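Local coordinates for protein phospholipase C-beta (PLC-beta) (Sepia officinalis, PDB 3QR0) that belongs to the phospholipase C-beta family, multidomain proteins that join PH, EF-hand, TIM-barrel-type and C2 domains in one chain, here with a calcium ion bound, at residues A189-P201 against A212-L226. Residues are numbered along the deposited sequence; the frame is centred on the assembly and turned at random.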
loop_
_atom_site.group_PDB
_atom_site.type_symbol
_atom_site.label_atom_id
_atom_site.label_comp_id
_atom_site.label_asym_id
_atom_site.label_seq_id
_atom_site.Cartn_x
_atom_site.Cartn_y
_atom_site.Cartn_z
ATOM N N ALA A 189 29.210 11.500 -15.974
ATOM C CA ALA A 189 30.461 11.032 -16.573
ATOM C C ALA A 189 30.508 9.504 -16.620
ATOM O O ALA A 189 30.976 8.926 -17.605
ATOM C CB ALA A 189 31.662 11.579 -15.801
ATOM N N ARG A 190 30.032 8.855 -15.555
ATOM C CA ARG A 190 29.955 7.391 -15.515
ATOM C C ARG A 190 29.038 6.880 -16.621
ATOM O O ARG A 190 29.374 5.929 -17.331
ATOM C CB ARG A 190 29.442 6.898 -14.159
ATOM C CG ARG A 190 30.417 7.086 -13.004
ATOM C CD ARG A 190 29.855 6.509 -11.707
ATOM N NE ARG A 190 29.695 5.056 -11.780
ATOM C CZ ARG A 190 29.156 4.298 -10.826
ATOM N NH1 ARG A 190 28.708 4.839 -9.699
ATOM N NH2 ARG A 190 29.064 2.983 -11.003
ATOM N N ILE A 191 27.888 7.531 -16.766
ATOM C CA ILE A 191 26.925 7.177 -17.802
ATOM C C ILE A 191 27.551 7.283 -19.196
ATOM O O ILE A 191 27.429 6.361 -19.997
ATOM C CB ILE A 191 25.646 8.042 -17.696
ATOM C CG1 ILE A 191 24.838 7.627 -16.461
ATOM C CG2 ILE A 191 24.799 7.909 -18.953
ATOM C CD1 ILE A 191 23.810 8.647 -16.024
ATOM N N SER A 192 28.238 8.390 -19.471
ATOM C CA SER A 192 28.919 8.573 -20.761
ATOM C C SER A 192 29.960 7.478 -21.027
ATOM O O SER A 192 30.017 6.920 -22.125
ATOM C CB SER A 192 29.591 9.948 -20.828
ATOM O OG SER A 192 28.621 10.980 -20.835
ATOM N N LYS A 193 30.777 7.182 -20.018
ATOM C CA LYS A 193 31.791 6.132 -20.117
ATOM C C LYS A 193 31.155 4.770 -20.400
ATOM O O LYS A 193 31.675 3.992 -21.201
ATOM C CB LYS A 193 32.611 6.059 -18.823
ATOM C CG LYS A 193 33.492 7.282 -18.559
ATOM C CD LYS A 193 34.905 7.113 -19.111
ATOM C CE LYS A 193 35.765 6.238 -18.204
ATOM N NZ LYS A 193 37.208 6.307 -18.565
ATOM N N ALA A 194 30.028 4.490 -19.744
ATOM C CA ALA A 194 29.310 3.228 -19.936
ATOM C C ALA A 194 28.747 3.111 -21.353
ATOM O O ALA A 194 28.820 2.051 -21.965
ATOM C CB ALA A 194 28.189 3.084 -18.906
ATOM N N LEU A 195 28.188 4.206 -21.867
ATOM C CA LEU A 195 27.687 4.246 -23.244
ATOM C C LEU A 195 28.830 4.000 -24.227
ATOM O O LEU A 195 28.667 3.289 -25.221
ATOM C CB LEU A 195 27.029 5.598 -23.546
ATOM C CG LEU A 195 25.767 5.967 -22.757
ATOM C CD1 LEU A 195 25.408 7.432 -22.985
ATOM C CD2 LEU A 195 24.596 5.066 -23.117
ATOM N N GLU A 196 29.987 4.589 -23.933
ATOM C CA GLU A 196 31.181 4.414 -24.756
ATOM C C GLU A 196 31.633 2.954 -24.767
ATOM O O GLU A 196 31.900 2.395 -25.826
ATOM C CB GLU A 196 32.310 5.315 -24.249
ATOM C CG GLU A 196 33.435 5.539 -25.247
ATOM C CD GLU A 196 34.468 6.535 -24.743
ATOM O OE1 GLU A 196 34.590 6.704 -23.507
ATOM O OE2 GLU A 196 35.160 7.152 -25.582
ATOM N N LYS A 197 31.698 2.341 -23.587
ATOM C CA LYS A 197 32.118 0.942 -23.447
ATOM C C LYS A 197 31.241 -0.028 -24.246
ATOM O O LYS A 197 31.730 -1.034 -24.760
ATOM C CB LYS A 197 32.114 0.540 -21.969
ATOM C CG LYS A 197 32.668 -0.848 -21.694
ATOM C CD LYS A 197 32.956 -1.038 -20.213
ATOM C CE LYS A 197 33.682 -2.349 -19.947
ATOM N NZ LYS A 197 34.096 -2.465 -18.520
ATOM N N ILE A 198 29.952 0.287 -24.347
ATOM C CA ILE A 198 28.989 -0.542 -25.081
ATOM C C ILE A 198 29.115 -0.387 -26.601
ATOM O O ILE A 198 28.715 -1.282 -27.352
ATOM C CB ILE A 198 27.533 -0.211 -24.642
ATOM C CG1 ILE A 198 27.302 -0.657 -23.198
ATOM C CG2 ILE A 198 26.507 -0.866 -25.561
ATOM C CD1 ILE A 198 27.544 -2.128 -22.965
ATOM N N GLY A 199 29.671 0.738 -27.044
ATOM C CA GLY A 199 29.819 1.031 -28.468
ATOM C C GLY A 199 28.761 1.981 -29.006
ATOM O O GLY A 199 28.582 2.084 -30.221
ATOM N N TRP A 200 28.064 2.675 -28.105
ATOM C CA TRP A 200 27.085 3.693 -28.486
ATOM C C TRP A 200 27.702 5.083 -28.409
ATOM O O TRP A 200 28.650 5.296 -27.650
ATOM C CB TRP A 200 25.871 3.670 -27.552
ATOM C CG TRP A 200 24.891 2.561 -27.780
ATOM C CD1 TRP A 200 24.738 1.802 -28.906
ATOM C CD2 TRP A 200 23.882 2.126 -26.864
ATOM N NE1 TRP A 200 23.713 0.906 -28.736
ATOM C CE2 TRP A 200 23.169 1.085 -27.491
ATOM C CE3 TRP A 200 23.519 2.510 -25.567
ATOM C CZ2 TRP A 200 22.112 0.420 -26.864
ATOM C CZ3 TRP A 200 22.471 1.848 -24.943
ATOM C CH2 TRP A 200 21.779 0.814 -25.594
ATOM N N PRO A 201 27.158 6.041 -29.188
ATOM C CA PRO A 201 27.522 7.449 -29.048
ATOM C C PRO A 201 27.306 7.947 -27.622
ATOM O O PRO A 201 26.259 7.676 -27.030
ATOM C CB PRO A 201 26.560 8.156 -30.008
ATOM C CG PRO A 201 26.252 7.148 -31.039
ATOM C CD PRO A 201 26.264 5.820 -30.342
ATOM N N ALA A 212 19.786 0.391 -33.191
ATOM C CA ALA A 212 20.891 -0.040 -32.331
ATOM C C ALA A 212 20.519 -0.061 -30.846
ATOM O O ALA A 212 21.280 -0.572 -30.024
ATOM C CB ALA A 212 22.105 0.859 -32.549
ATOM N N PHE A 213 19.355 0.493 -30.510
ATOM C CA PHE A 213 18.925 0.648 -29.122
ATOM C C PHE A 213 17.904 -0.432 -28.736
ATOM O O PHE A 213 16.742 -0.139 -28.463
ATOM C CB PHE A 213 18.345 2.052 -28.928
ATOM C CG PHE A 213 18.339 2.525 -27.500
ATOM C CD1 PHE A 213 19.487 3.059 -26.928
ATOM C CD2 PHE A 213 17.182 2.465 -26.737
ATOM C CE1 PHE A 213 19.482 3.513 -25.613
ATOM C CE2 PHE A 213 17.174 2.913 -25.422
ATOM C CZ PHE A 213 18.327 3.439 -24.863
ATOM N N ASP A 214 18.356 -1.684 -28.725
ATOM C CA ASP A 214 17.532 -2.815 -28.283
ATOM C C ASP A 214 17.666 -3.023 -26.773
ATOM O O ASP A 214 18.654 -2.605 -26.171
ATOM C CB ASP A 214 17.937 -4.097 -29.021
ATOM C CG ASP A 214 19.390 -4.471 -28.790
ATOM O OD1 ASP A 214 20.278 -3.843 -29.410
ATOM O OD2 ASP A 214 19.647 -5.386 -27.986
ATOM N N PHE A 215 16.685 -3.688 -26.167
ATOM C CA PHE A 215 16.687 -3.873 -24.712
ATOM C C PHE A 215 17.878 -4.690 -24.196
ATOM O O PHE A 215 18.436 -4.373 -23.144
ATOM C CB PHE A 215 15.379 -4.501 -24.213
ATOM C CG PHE A 215 15.334 -4.663 -22.721
ATOM C CD1 PHE A 215 15.238 -3.550 -21.895
ATOM C CD2 PHE A 215 15.430 -5.920 -22.136
ATOM C CE1 PHE A 215 15.218 -3.688 -20.510
ATOM C CE2 PHE A 215 15.410 -6.065 -20.753
ATOM C CZ PHE A 215 15.302 -4.945 -19.940
ATOM N N ASP A 216 18.270 -5.736 -24.917
ATOM C CA ASP A 216 19.365 -6.587 -24.440
ATOM C C ASP A 216 20.693 -5.835 -24.403
ATOM O O ASP A 216 21.500 -6.043 -23.499
ATOM C CB ASP A 216 19.468 -7.877 -25.260
ATOM C CG ASP A 216 18.350 -8.861 -24.939
ATOM O OD1 ASP A 216 17.662 -8.679 -23.913
ATOM O OD2 ASP A 216 18.158 -9.825 -25.712
ATOM N N THR A 217 20.903 -4.944 -25.367
ATOM C CA THR A 217 22.055 -4.044 -25.334
ATOM C C THR A 217 21.885 -2.998 -24.229
ATOM O O THR A 217 22.864 -2.594 -23.595
ATOM C CB THR A 217 22.260 -3.350 -26.687
ATOM O OG1 THR A 217 22.282 -4.340 -27.723
ATOM C CG2 THR A 217 23.567 -2.571 -26.701
ATOM N N PHE A 218 20.648 -2.561 -23.997
ATOM C CA PHE A 218 20.355 -1.679 -22.861
ATOM C C PHE A 218 20.693 -2.357 -21.524
ATOM O O PHE A 218 21.142 -1.689 -20.593
ATOM C CB PHE A 218 18.892 -1.209 -22.877
ATOM C CG PHE A 218 18.611 -0.048 -21.947
ATOM C CD1 PHE A 218 19.289 1.157 -22.092
ATOM C CD2 PHE A 218 17.662 -0.157 -20.941
ATOM C CE1 PHE A 218 19.032 2.234 -21.240
ATOM C CE2 PHE A 218 17.395 0.919 -20.086
ATOM C CZ PHE A 218 18.082 2.110 -20.235
ATOM N N PHE A 219 20.494 -3.672 -21.426
ATOM C CA PHE A 219 20.926 -4.405 -20.230
ATOM C C PHE A 219 22.451 -4.462 -20.132
ATOM O O PHE A 219 23.005 -4.368 -19.041
ATOM C CB PHE A 219 20.348 -5.821 -20.169
ATOM C CG PHE A 219 20.656 -6.531 -18.877
ATOM C CD1 PHE A 219 20.001 -6.174 -17.705
ATOM C CD2 PHE A 219 21.629 -7.526 -18.825
ATOM C CE1 PHE A 219 20.288 -6.814 -16.499
ATOM C CE2 PHE A 219 21.927 -8.172 -17.616
ATOM C CZ PHE A 219 21.254 -7.812 -16.457
ATOM N N LYS A 220 23.126 -4.606 -21.269
ATOM C CA LYS A 220 24.593 -4.549 -21.303
ATOM C C LYS A 220 25.091 -3.169 -20.818
ATOM O O LYS A 220 26.160 -3.058 -20.226
ATOM C CB LYS A 220 25.117 -4.863 -22.715
ATOM C CG LYS A 220 26.525 -5.452 -22.744
ATOM C CD LYS A 220 26.999 -5.753 -24.172
ATOM C CE LYS A 220 28.510 -5.967 -24.212
ATOM N NZ LYS A 220 29.032 -6.217 -25.591
ATOM N N PHE A 221 24.298 -2.125 -21.060
ATOM C CA PHE A 221 24.579 -0.791 -20.517
ATOM C C PHE A 221 24.498 -0.793 -18.985
ATOM O O PHE A 221 25.365 -0.228 -18.323
ATOM C CB PHE A 221 23.633 0.246 -21.143
ATOM C CG PHE A 221 23.601 1.576 -20.431
ATOM C CD1 PHE A 221 24.741 2.356 -20.326
ATOM C CD2 PHE A 221 22.410 2.067 -19.911
ATOM C CE1 PHE A 221 24.702 3.592 -19.689
ATOM C CE2 PHE A 221 22.363 3.298 -19.274
ATOM C CZ PHE A 221 23.510 4.062 -19.162
ATOM N N TYR A 222 23.470 -1.438 -18.434
ATOM C CA TYR A 222 23.364 -1.646 -16.982
ATOM C C TYR A 222 24.625 -2.323 -16.437
ATOM O O TYR A 222 25.187 -1.878 -15.438
ATOM C CB TYR A 222 22.130 -2.496 -16.629
ATOM C CG TYR A 222 21.934 -2.736 -15.141
ATOM C CD1 TYR A 222 21.042 -1.968 -14.404
ATOM C CD2 TYR A 222 22.634 -3.743 -14.475
ATOM C CE1 TYR A 222 20.860 -2.184 -13.041
ATOM C CE2 TYR A 222 22.462 -3.964 -13.113
ATOM C CZ TYR A 222 21.571 -3.181 -12.401
ATOM O OH TYR A 222 21.393 -3.386 -11.054
ATOM N N LEU A 223 25.059 -3.394 -17.104
ATOM C CA LEU A 223 26.264 -4.125 -16.696
ATOM C C LEU A 223 27.503 -3.229 -16.724
ATOM O O LEU A 223 28.350 -3.311 -15.836
ATOM C CB LEU A 223 26.493 -5.348 -17.594
ATOM C CG LEU A 223 25.423 -6.443 -17.588
ATOM C CD1 LEU A 223 25.796 -7.564 -18.566
ATOM C CD2 LEU A 223 25.227 -6.991 -16.187
ATOM N N ALA A 224 27.594 -2.379 -17.745
ATOM C CA ALA A 224 28.698 -1.425 -17.880
ATOM C C ALA A 224 28.631 -0.264 -16.884
ATOM O O ALA A 224 29.665 0.314 -16.546
ATOM C CB ALA A 224 28.744 -0.875 -19.302
ATOM N N LEU A 225 27.426 0.089 -16.434
ATOM C CA LEU A 225 27.240 1.260 -15.576
ATOM C C LEU A 225 27.500 0.965 -14.108
ATOM O O LEU A 225 28.350 1.601 -13.485
ATOM C CB LEU A 225 25.826 1.833 -15.729
ATOM C CG LEU A 225 25.526 3.079 -14.881
ATOM C CD1 LEU A 225 26.538 4.183 -15.177
ATOM C CD2 LEU A 225 24.106 3.572 -15.120
ATOM N N LEU A 226 26.751 0.021 -13.546
ATOM C CA LEU A 226 26.855 -0.264 -12.117
ATOM C C LEU A 226 27.973 -1.256 -11.851
ATOM O O LEU A 226 28.207 -2.167 -12.645
ATOM C CB LEU A 226 25.535 -0.791 -11.543
ATOM C CG LEU A 226 24.432 0.260 -11.420
ATOM C CD1 LEU A 226 23.826 0.531 -12.777
ATOM C CD2 LEU A 226 23.363 -0.161 -10.427
HETATM O O HOH W 1 30.245 3.336 -13.871
#
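Trp-200 lays its six-membered ring against the ring of Phe-213 in an offset stack, with centroids 4.7 Å apart and planes at 26°. Both faces of the indole are packed, Phe-213 CD1 over one and Ile-198 CG2 over the other, and a large flat apolar group suits a place between two apolar side chains. Trp-200 NE1 reaches Ala-212 O at 3.1 Å, a weak, bent bond near the ring plane that gives the indole N-H an acceptor at the rim of the contact. Thr-217 serves two ends: CG2 comes to 3.3 Å from Trp-200 CZ2, while OG1 and N bind the carboxylate of the N-cap residue Asp-214.

Both segments belong to the EF-hand region of the chain, where the axes of helices 189-198 and 215-225 approach to 8.5 Å, with 126° between their directions, and pack knobs-into-holes. Small Ala-194 and Ala-224 let the backbones close in, with their CB atoms 4.0 Å apart. Phe-221 is one knob, seated among Ile-191, Ala-194, Leu-195 and Ile-198; with CG anti to its backbone N (chi1 166°), its ring swings toward the partner helix and receives Leu-195 CD2 over one face. Ile-198 answers as a knob among Thr-217, Lys-220, Phe-221 and Ala-224, its CD1 pressed to 3.5 Å from Lys-220 CG. Gly-199, whose positive phi suits glycine, ends the first helix in a Schellman motif just before Trp-200.

The looser side is polar. Lys-197 and Lys-220 are exposed, resting aliphatic carbons on the contact. Arg-190, bent at chi3, gives NH2 to Leu-225 O at 2.9 Å, while a water accepts from NE and donates to that same carbonyl, so two donors satisfy the oxygen at the helix end; NH2 also forms a salt bridge with Asp-698.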